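PDB 3K4H: putative transcriptional regulator from Bacillus cytotoxicus NVH 391-98, which probably acts as a LacI-family transcriptional regulator, its periplasmic-binding-protein-like region holding a glucose-containing glycan in a pocket. Local coordinates for residues N115-I127 and V145-L159. Residues are numbered along the deposited sequence; the frame is centred on the assembly and turned at random.
Sequences NYTAAREVAEYLI and VTRDRLAGMSDALKL. With GLC (alpha-D-glucopyranose), chain C; GLC (alpha-D-glucopyranose), chain B.
Arg149 grips the amide of Asn115 side-on near the N-terminal ends of segments 115-127 and 145-159, beside the bound glycan. Its NE and NH2 both donate bent hydrogen bonds to the one oxygen, with NH2 2.7 Å from Asn115 OD1, and the amide stands nearly upright to the guanidinium, the planes 80° apart. Both nitrogens reach OD1 from the same face of the amide, NE from well above its plane. The adjoining edge serves the sugar: Arg149 NH1 and NH2 donate to O6 of the chain B glucose, NH1 at 2.8 Å, so NH2 is shared between amide and glycan. Val145 CG2 lies over the centre of one guanidinium face, while Asn115 ND2 turns to O6 of the chain C glucose, 3.1 Å away.

Next to Asn115, Tyr116 lays its ring over Gly152, about a turn beyond Arg149. With CG anti to the backbone N (chi1 178°), the ring leans along the second helix and sets one face on Gly152 CA, 3.9 Å from the ring centroid, in a CH-pi contact. Its hydroxyl donates a hydrogen bond to Asp155 OD2, which lies near the ring plane. At Gly152 the backbones close in, Gly152 CA standing 3.5 Å from Tyr116 O; the helix axes approach to 6.9 Å, crossing at -41°. Arg120 bends at chi2 and chi3, running its CG past Gly152 O and receiving Leu159 CD1 over one guanidinium face. Farther along, Ala123 CB meets Ala156 CB at 3.6 Å, and Ile127 CD1 crosses Leu157 CD2 obliquely.

Asp155 also forms a salt bridge with Arg120 of the second subunit, and Arg120 reciprocates, so this flank faces the dimer partner. The helix pair thus touches both glycan and second subunit; the two donors at OD1 would fix the Asn115 amide with ND2 toward the chain C glucose.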
ATOM      1  N   ASN A 115      -4.112  -4.348   3.787  1.00 45.02           N
ATOM      2  CA  ASN A 115      -5.005  -4.818   4.813  1.00 44.67           C
ATOM      3  C   ASN A 115      -5.619  -3.704   5.646  1.00 44.54           C
ATOM      4  O   ASN A 115      -6.776  -3.794   6.049  1.00 43.77           O
ATOM      5  CB  ASN A 115      -4.248  -5.773   5.701  1.00 45.62           C
ATOM      6  CG  ASN A 115      -4.156  -7.134   5.103  1.00 60.49           C
ATOM      7  OD1 ASN A 115      -5.157  -7.654   4.606  1.00 47.60           O
ATOM      8  ND2 ASN A 115      -2.961  -7.727   5.119  1.00 46.60           N
ATOM      9  N   TYR A 116      -4.849  -2.647   5.892  1.00 44.97           N
ATOM     10  CA  TYR A 116      -5.374  -1.511   6.622  1.00 44.89           C
ATOM     11  C   TYR A 116      -6.586  -0.968   5.901  1.00 46.07           C
ATOM     12  O   TYR A 116      -7.655  -0.827   6.501  1.00 47.26           O
ATOM     13  CB  TYR A 116      -4.332  -0.418   6.799  1.00 44.26           C
ATOM     14  CG  TYR A 116      -4.877   0.779   7.518  1.00 45.80           C
ATOM     15  CD1 TYR A 116      -4.865   0.849   8.904  1.00 44.24           C
ATOM     16  CD2 TYR A 116      -5.441   1.838   6.808  1.00 44.22           C
ATOM     17  CE1 TYR A 116      -5.386   1.966   9.553  1.00 46.31           C
ATOM     18  CE2 TYR A 116      -5.957   2.927   7.438  1.00 45.85           C
ATOM     19  CZ  TYR A 116      -5.926   2.987   8.802  1.00 43.86           C
ATOM     20  OH  TYR A 116      -6.454   4.088   9.402  1.00 46.94           O
ATOM     21  N   THR A 117      -6.433  -0.691   4.613  1.00 45.84           N
ATOM     22  CA  THR A 117      -7.533  -0.162   3.836  1.00 46.29           C
ATOM     23  C   THR A 117      -8.658  -1.167   3.578  1.00 46.92           C
ATOM     24  O   THR A 117      -9.833  -0.780   3.529  1.00 46.77           O
ATOM     25  CB  THR A 117      -7.031   0.436   2.529  1.00 46.33           C
ATOM     26  OG1 THR A 117      -5.954   1.334   2.834  1.00 39.25           O
ATOM     27  CG2 THR A 117      -8.145   1.204   1.830  1.00 37.42           C
ATOM     28  N   ALA A 118      -8.322  -2.449   3.417  1.00 47.00           N
ATOM     29  CA  ALA A 118      -9.388  -3.418   3.187  1.00 46.40           C
ATOM     30  C   ALA A 118     -10.332  -3.365   4.389  1.00 47.81           C
ATOM     31  O   ALA A 118     -11.536  -3.207   4.199  1.00 49.21           O
ATOM     32  CB  ALA A 118      -8.854  -4.797   2.938  1.00 44.61           C
ATOM     33  N   ALA A 119      -9.775  -3.409   5.608  1.00 47.45           N
ATOM     34  CA  ALA A 119     -10.550  -3.408   6.863  1.00 46.77           C
ATOM     35  C   ALA A 119     -11.284  -2.094   7.082  1.00 47.55           C
ATOM     36  O   ALA A 119     -12.423  -2.086   7.529  1.00 48.73           O
ATOM     37  CB  ALA A 119      -9.662  -3.732   8.062  1.00 45.88           C
ATOM     38  N   ARG A 120     -10.641  -0.985   6.762  1.00 46.99           N
ATOM     39  CA  ARG A 120     -11.321   0.292   6.756  1.00 47.15           C
ATOM     40  C   ARG A 120     -12.552   0.207   5.881  1.00 47.07           C
ATOM     41  O   ARG A 120     -13.608   0.669   6.268  1.00 47.31           O
ATOM     42  CB  ARG A 120     -10.394   1.393   6.212  1.00 47.69           C
ATOM     43  CG  ARG A 120      -9.644   2.164   7.254  1.00 48.63           C
ATOM     44  CD  ARG A 120     -10.294   3.507   7.482  1.00 48.27           C
ATOM     45  NE  ARG A 120      -9.304   4.587   7.576  1.00 49.91           N
ATOM     46  CZ  ARG A 120      -9.510   5.837   7.167  1.00 48.50           C
ATOM     47  NH1 ARG A 120     -10.667   6.202   6.634  1.00 49.98           N
ATOM     48  NH2 ARG A 120      -8.550   6.728   7.295  1.00 50.10           N
ATOM     49  N   GLU A 121     -12.412  -0.377   4.691  1.00 47.26           N
ATOM     50  CA  GLU A 121     -13.492  -0.381   3.718  1.00 47.52           C
ATOM     51  C   GLU A 121     -14.645  -1.268   4.186  1.00 47.99           C
ATOM     52  O   GLU A 121     -15.822  -0.875   4.088  1.00 48.77           O
ATOM     53  CB  GLU A 121     -12.995  -0.831   2.361  1.00 47.81           C
ATOM     54  CG  GLU A 121     -12.258   0.222   1.557  1.00 53.15           C
ATOM     55  CD  GLU A 121     -11.521  -0.378   0.366  1.00 48.23           C
ATOM     56  OE1 GLU A 121     -11.357  -1.617   0.306  1.00 53.67           O
ATOM     57  OE2 GLU A 121     -11.087   0.385  -0.515  1.00 53.62           O
ATOM     58  N   VAL A 122     -14.309  -2.446   4.709  1.00 47.10           N
ATOM     59  CA  VAL A 122     -15.298  -3.320   5.315  1.00 47.04           C
ATOM     60  C   VAL A 122     -16.063  -2.586   6.433  1.00 47.49           C
ATOM     61  O   VAL A 122     -17.286  -2.718   6.546  1.00 47.74           O
ATOM     62  CB  VAL A 122     -14.647  -4.624   5.845  1.00 47.00           C
ATOM     63  CG1 VAL A 122     -15.607  -5.415   6.700  1.00 45.40           C
ATOM     64  CG2 VAL A 122     -14.203  -5.495   4.689  1.00 46.49           C
ATOM     65  N   ALA A 123     -15.347  -1.814   7.253  1.00 46.88           N
ATOM     66  CA  ALA A 123     -15.974  -1.161   8.384  1.00 46.25           C
ATOM     67  C   ALA A 123     -16.837  -0.013   7.885  1.00 47.09           C
ATOM     68  O   ALA A 123     -17.930   0.224   8.418  1.00 47.10           O
ATOM     69  CB  ALA A 123     -14.942  -0.689   9.389  1.00 45.31           C
ATOM     70  N   GLU A 124     -16.362   0.679   6.846  1.00 47.49           N
ATOM     71  CA  GLU A 124     -17.168   1.732   6.203  1.00 47.81           C
ATOM     72  C   GLU A 124     -18.457   1.131   5.639  1.00 47.87           C
ATOM     73  O   GLU A 124     -19.546   1.692   5.827  1.00 47.33           O
ATOM     74  CB  GLU A 124     -16.371   2.477   5.142  1.00 47.79           C
ATOM     75  CG  GLU A 124     -15.471   3.526   5.755  1.00 62.69           C
ATOM     76  CD  GLU A 124     -14.316   3.989   4.858  1.00 50.03           C
ATOM     77  OE1 GLU A 124     -14.357   3.786   3.609  1.00 63.13           O
ATOM     78  OE2 GLU A 124     -13.358   4.574   5.428  1.00 63.21           O
ATOM     79  N   TYR A 125     -18.322  -0.049   5.020  1.00 47.98           N
ATOM     80  CA  TYR A 125     -19.456  -0.792   4.478  1.00 47.84           C
ATOM     81  C   TYR A 125     -20.537  -1.087   5.523  1.00 48.16           C
ATOM     82  O   TYR A 125     -21.713  -0.742   5.311  1.00 49.06           O
ATOM     83  CB  TYR A 125     -18.989  -2.056   3.755  1.00 47.54           C
ATOM     84  CG  TYR A 125     -20.100  -2.991   3.356  1.00 53.51           C
ATOM     85  CD1 TYR A 125     -21.217  -2.539   2.640  1.00 47.89           C
ATOM     86  CD2 TYR A 125     -20.040  -4.344   3.692  1.00 47.79           C
ATOM     87  CE1 TYR A 125     -22.246  -3.417   2.288  1.00 53.49           C
ATOM     88  CE2 TYR A 125     -21.055  -5.211   3.345  1.00 53.30           C
ATOM     89  CZ  TYR A 125     -22.142  -4.747   2.649  1.00 47.54           C
ATOM     90  OH  TYR A 125     -23.115  -5.640   2.319  1.00 53.91           O
ATOM     91  N   LEU A 126     -20.139  -1.676   6.654  1.00 46.87           N
ATOM     92  CA  LEU A 126     -21.059  -1.942   7.752  1.00 45.91           C
ATOM     93  C   LEU A 126     -21.622  -0.661   8.389  1.00 47.24           C
ATOM     94  O   LEU A 126     -22.798  -0.607   8.798  1.00 48.08           O
ATOM     95  CB  LEU A 126     -20.386  -2.804   8.816  1.00 44.71           C
ATOM     96  CG  LEU A 126     -19.887  -4.211   8.444  1.00 47.34           C
ATOM     97  CD1 LEU A 126     -19.038  -4.764   9.530  1.00 43.27           C
ATOM     98  CD2 LEU A 126     -21.026  -5.138   8.188  1.00 44.06           C
ATOM     99  N   ILE A 127     -20.789   0.369   8.486  1.00 47.05           N
ATOM    100  CA  ILE A 127     -21.215   1.609   9.135  1.00 46.01           C
ATOM    101  C   ILE A 127     -22.244   2.286   8.243  1.00 44.64           C
ATOM    102  O   ILE A 127     -23.228   2.820   8.721  1.00 44.18           O
ATOM    103  CB  ILE A 127     -20.011   2.547   9.461  1.00 46.16           C
ATOM    104  CG1 ILE A 127     -19.157   1.967  10.594  1.00 39.85           C
ATOM    105  CG2 ILE A 127     -20.486   3.970   9.826  1.00 39.96           C
ATOM    106  CD1 ILE A 127     -17.790   2.628  10.705  1.00 45.15           C
ATOM    107  N   VAL A 145      -0.895  -9.090   9.932  1.00 49.61           N
ATOM    108  CA  VAL A 145      -2.168  -9.029   9.239  1.00 48.92           C
ATOM    109  C   VAL A 145      -3.329  -8.756  10.227  1.00 48.91           C
ATOM    110  O   VAL A 145      -4.247  -7.991   9.916  1.00 48.36           O
ATOM    111  CB  VAL A 145      -2.417 -10.270   8.373  1.00 48.67           C
ATOM    112  CG1 VAL A 145      -2.465 -11.557   9.222  1.00 36.96           C
ATOM    113  CG2 VAL A 145      -3.701 -10.094   7.582  1.00 37.35           C
ATOM    114  N   THR A 146      -3.258  -9.347  11.420  1.00 49.21           N
ATOM    115  CA  THR A 146      -4.240  -9.073  12.458  1.00 50.26           C
ATOM    116  C   THR A 146      -4.156  -7.642  13.004  1.00 51.50           C
ATOM    117  O   THR A 146      -5.172  -6.979  13.132  1.00 52.38           O
ATOM    118  CB  THR A 146      -4.169 -10.087  13.613  1.00 50.52           C
ATOM    119  OG1 THR A 146      -4.204 -11.415  13.078  1.00 58.99           O
ATOM    120  CG2 THR A 146      -5.354  -9.907  14.561  1.00 58.65           C
ATOM    121  N   ARG A 147      -2.965  -7.152  13.317  1.00 52.06           N
ATOM    122  CA  ARG A 147      -2.850  -5.797  13.828  1.00 53.07           C
ATOM    123  C   ARG A 147      -3.389  -4.804  12.823  1.00 52.42           C
ATOM    124  O   ARG A 147      -4.065  -3.855  13.203  1.00 53.19           O
ATOM    125  CB  ARG A 147      -1.398  -5.439  14.141  1.00 55.31           C
ATOM    126  CG  ARG A 147      -1.013  -5.446  15.580  1.00 90.83           C
ATOM    127  CD  ARG A 147       0.216  -4.565  15.728  1.00 58.88           C
ATOM    128  NE  ARG A 147       0.886  -4.768  17.013  1.00 91.88           N
ATOM    129  CZ  ARG A 147       1.668  -5.810  17.318  1.00 60.87           C
ATOM    130  NH1 ARG A 147       1.901  -6.790  16.446  1.00 92.06           N
ATOM    131  NH2 ARG A 147       2.218  -5.869  18.528  1.00 92.45           N
ATOM    132  N   ASP A 148      -3.065  -5.008  11.552  1.00 51.47           N
ATOM    133  CA  ASP A 148      -3.460  -4.081  10.503  1.00 51.64           C
ATOM    134  C   ASP A 148      -4.965  -4.065  10.319  1.00 50.55           C
ATOM    135  O   ASP A 148      -5.574  -2.985  10.242  1.00 50.04           O
ATOM    136  CB  ASP A 148      -2.832  -4.465   9.164  1.00 53.03           C
ATOM    137  CG  ASP A 148      -1.397  -4.018   9.028  1.00 60.12           C
ATOM    138  OD1 ASP A 148      -0.704  -4.584   8.160  1.00 53.83           O
ATOM    139  OD2 ASP A 148      -0.957  -3.106   9.766  1.00 54.45           O
ATOM    140  N   ARG A 149      -5.549  -5.272  10.218  1.00 49.34           N
ATOM    141  CA  ARG A 149      -6.992  -5.438  10.061  1.00 47.42           C
ATOM    142  C   ARG A 149      -7.734  -4.845  11.253  1.00 47.58           C
ATOM    143  O   ARG A 149      -8.675  -4.062  11.064  1.00 48.48           O
ATOM    144  CB  ARG A 149      -7.359  -6.885   9.776  1.00 45.58           C
ATOM    145  CG  ARG A 149      -7.142  -7.193   8.322  1.00 45.23           C
ATOM    146  CD  ARG A 149      -7.421  -8.607   7.943  1.00 43.58           C
ATOM    147  NE  ARG A 149      -6.833  -8.869   6.634  1.00 45.99           N
ATOM    148  CZ  ARG A 149      -6.589 -10.072   6.124  1.00 43.05           C
ATOM    149  NH1 ARG A 149      -6.885 -11.161   6.794  1.00 46.51           N
ATOM    150  NH2 ARG A 149      -6.032 -10.186   4.928  1.00 46.62           N
ATOM    151  N   LEU A 150      -7.272  -5.144  12.465  1.00 46.07           N
ATOM    152  CA  LEU A 150      -7.715  -4.378  13.610  1.00 45.60           C
ATOM    153  C   LEU A 150      -7.603  -2.873  13.417  1.00 46.40           C
ATOM    154  O   LEU A 150      -8.558  -2.148  13.647  1.00 46.80           O
ATOM    155  CB  LEU A 150      -6.976  -4.776  14.875  1.00 45.05           C
ATOM    156  CG  LEU A 150      -7.576  -4.096  16.103  1.00 39.09           C
ATOM    157  CD1 LEU A 150      -9.092  -4.304  16.174  1.00 45.01           C
ATOM    158  CD2 LEU A 150      -6.924  -4.588  17.372  1.00 44.99           C
ATOM    159  N   ALA A 151      -6.433  -2.400  12.999  1.00 47.25           N
ATOM    160  CA  ALA A 151      -6.146  -0.961  12.971  1.00 46.88           C
ATOM    161  C   ALA A 151      -7.103  -0.213  12.052  1.00 46.85           C
ATOM    162  O   ALA A 151      -7.627   0.810  12.424  1.00 45.70           O
ATOM    163  CB  ALA A 151      -4.702  -0.716  12.577  1.00 46.64           C
ATOM    164  N   GLY A 152      -7.333  -0.754  10.860  1.00 48.92           N
ATOM    165  CA  GLY A 152      -8.244  -0.174   9.876  1.00 50.68           C
ATOM    166  C   GLY A 152      -9.695  -0.114  10.306  1.00 52.66           C
ATOM    167  O   GLY A 152     -10.367   0.869  10.048  1.00 52.45           O
HETATM  168  N   MSE A 153     -10.198  -1.157  10.954  1.00 55.18           N
HETATM  169  CA  MSE A 153     -11.590  -1.135  11.379  1.00 58.42           C
HETATM  170  C   MSE A 153     -11.758  -0.167  12.574  1.00 56.99           C
HETATM  171  O   MSE A 153     -12.749   0.589  12.672  1.00 56.88           O
HETATM  172  CB  MSE A 153     -12.081  -2.541  11.725  1.00 63.05           C
HETATM  173  CG  MSE A 153     -12.360  -2.757  13.198  1.00 76.37           C
HETATM  174 SE   MSE A 153     -13.834  -4.000  13.492  1.00 71.58          SE
HETATM  175  CE  MSE A 153     -14.244  -3.504  15.332  1.00 76.76           C
ATOM    176  N   SER A 154     -10.762  -0.209  13.460  1.00 54.84           N
ATOM    177  CA  SER A 154     -10.688   0.632  14.627  1.00 52.89           C
ATOM    178  C   SER A 154     -10.722   2.123  14.251  1.00 52.44           C
ATOM    179  O   SER A 154     -11.542   2.880  14.794  1.00 53.26           O
ATOM    180  CB  SER A 154      -9.442   0.255  15.436  1.00 52.07           C
ATOM    181  OG  SER A 154      -9.161   1.208  16.445  1.00 72.04           O
ATOM    182  N   ASP A 155      -9.853   2.542  13.327  1.00 51.13           N
ATOM    183  CA  ASP A 155      -9.818   3.932  12.869  1.00 50.47           C
ATOM    184  C   ASP A 155     -11.131   4.321  12.227  1.00 49.80           C
ATOM    185  O   ASP A 155     -11.646   5.410  12.468  1.00 49.52           O
ATOM    186  CB  ASP A 155      -8.670   4.180  11.875  1.00 50.56           C
ATOM    187  CG  ASP A 155      -7.307   4.301  12.553  1.00 56.74           C
ATOM    188  OD1 ASP A 155      -7.236   4.528  13.782  1.00 50.93           O
ATOM    189  OD2 ASP A 155      -6.291   4.155  11.849  1.00 50.64           O
ATOM    190  N   ALA A 156     -11.668   3.421  11.409  1.00 49.64           N
ATOM    191  CA  ALA A 156     -12.936   3.663  10.727  1.00 49.12           C
ATOM    192  C   ALA A 156     -14.038   3.976  11.743  1.00 49.63           C
ATOM    193  O   ALA A 156     -14.850   4.899  11.531  1.00 49.95           O
ATOM    194  CB  ALA A 156     -13.314   2.491   9.826  1.00 47.97           C
ATOM    195  N   LEU A 157     -14.032   3.245  12.856  1.00 49.77           N
ATOM    196  CA  LEU A 157     -15.021   3.464  13.914  1.00 49.87           C
ATOM    197  C   LEU A 157     -14.828   4.788  14.611  1.00 49.34           C
ATOM    198  O   LEU A 157     -15.811   5.490  14.862  1.00 48.93           O
ATOM    199  CB  LEU A 157     -15.054   2.316  14.936  1.00 50.02           C
ATOM    200  CG  LEU A 157     -15.464   0.910  14.481  1.00 48.26           C
ATOM    201  CD1 LEU A 157     -15.716   0.064  15.679  1.00 50.15           C
ATOM    202  CD2 LEU A 157     -16.683   0.899  13.613  1.00 49.86           C
ATOM    203  N   LYS A 158     -13.575   5.138  14.904  1.00 49.87           N
ATOM    204  CA  LYS A 158     -13.283   6.436  15.550  1.00 51.03           C
ATOM    205  C   LYS A 158     -13.558   7.609  14.640  1.00 50.38           C
ATOM    206  O   LYS A 158     -13.829   8.687  15.103  1.00 50.75           O
ATOM    207  CB  LYS A 158     -11.843   6.531  16.063  1.00 52.60           C
ATOM    208  CG  LYS A 158     -11.475   5.493  17.117  1.00 80.98           C
ATOM    209  CD  LYS A 158     -10.089   5.770  17.673  1.00 54.74           C
ATOM    210  CE  LYS A 158      -9.453   4.523  18.285  1.00 80.84           C
ATOM    211  NZ  LYS A 158      -7.967   4.704  18.368  1.00 55.53           N
ATOM    212  N   LEU A 159     -13.484   7.400  13.340  1.00 50.42           N
ATOM    213  CA  LEU A 159     -13.733   8.481  12.408  1.00 51.05           C
ATOM    214  C   LEU A 159     -15.213   8.773  12.228  1.00 51.54           C
ATOM    215  O   LEU A 159     -15.579   9.873  11.855  1.00 51.52           O
ATOM    216  CB  LEU A 159     -13.020   8.239  11.061  1.00 51.03           C
ATOM    217  CG  LEU A 159     -11.492   8.469  11.117  1.00 40.60           C
ATOM    218  CD1 LEU A 159     -10.752   7.742  10.014  1.00 50.79           C
ATOM    219  CD2 LEU A 159     -11.120   9.959  11.136  1.00 50.73           C
TER
HETATM  220  C1  GLC C   2      -1.111 -14.151   4.858  0.80 64.38           C
HETATM  221  C2  GLC C   2       0.244 -13.807   5.440  0.80 67.12           C
HETATM  222  C3  GLC C   2       0.132 -12.402   6.007  0.80 63.80           C
HETATM  223  C4  GLC C   2      -0.279 -11.404   4.908  0.80 66.70           C
HETATM  224  C5  GLC C   2      -1.528 -11.876   4.201  0.80 63.54           C
HETATM  225  C6  GLC C   2      -1.795 -10.967   3.026  0.80 66.30           C
HETATM  226  O2  GLC C   2       0.540 -14.725   6.467  0.80 64.29           O
HETATM  227  O3  GLC C   2       1.353 -12.122   6.655  0.80 67.39           O
HETATM  228  O4  GLC C   2      -0.693 -10.188   5.443  0.80 62.79           O
HETATM  229  O5  GLC C   2      -1.419 -13.240   3.809  0.80 67.28           O
HETATM  230  O6  GLC C   2      -2.938 -10.226   3.363  0.80 63.06           O
HETATM  231  C1  GLC B   1      -4.880 -16.862   7.327  0.80 67.14           C
HETATM  232  C2  GLC B   1      -3.405 -17.226   7.372  0.80 65.21           C
HETATM  233  C3  GLC B   1      -2.568 -15.967   7.411  0.80 67.30           C
HETATM  234  C4  GLC B   1      -2.887 -15.217   6.131  0.80 65.06           C
HETATM  235  C5  GLC B   1      -4.338 -14.736   6.190  0.80 67.42           C
HETATM  236  C6  GLC B   1      -4.727 -14.047   4.869  0.80 65.26           C
HETATM  237  O1  GLC B   1      -5.287 -16.457   8.608  0.80 65.50           O
HETATM  238  O2  GLC B   1      -3.147 -17.982   8.530  0.80 67.57           O
HETATM  239  O3  GLC B   1      -1.200 -16.303   7.535  0.80 65.33           O
HETATM  240  O4  GLC B   1      -2.031 -14.111   5.942  0.80 67.28           O
HETATM  241  O5  GLC B   1      -5.217 -15.822   6.419  0.80 65.29           O
HETATM  242  O6  GLC B   1      -5.720 -13.061   5.043  0.80 67.43           O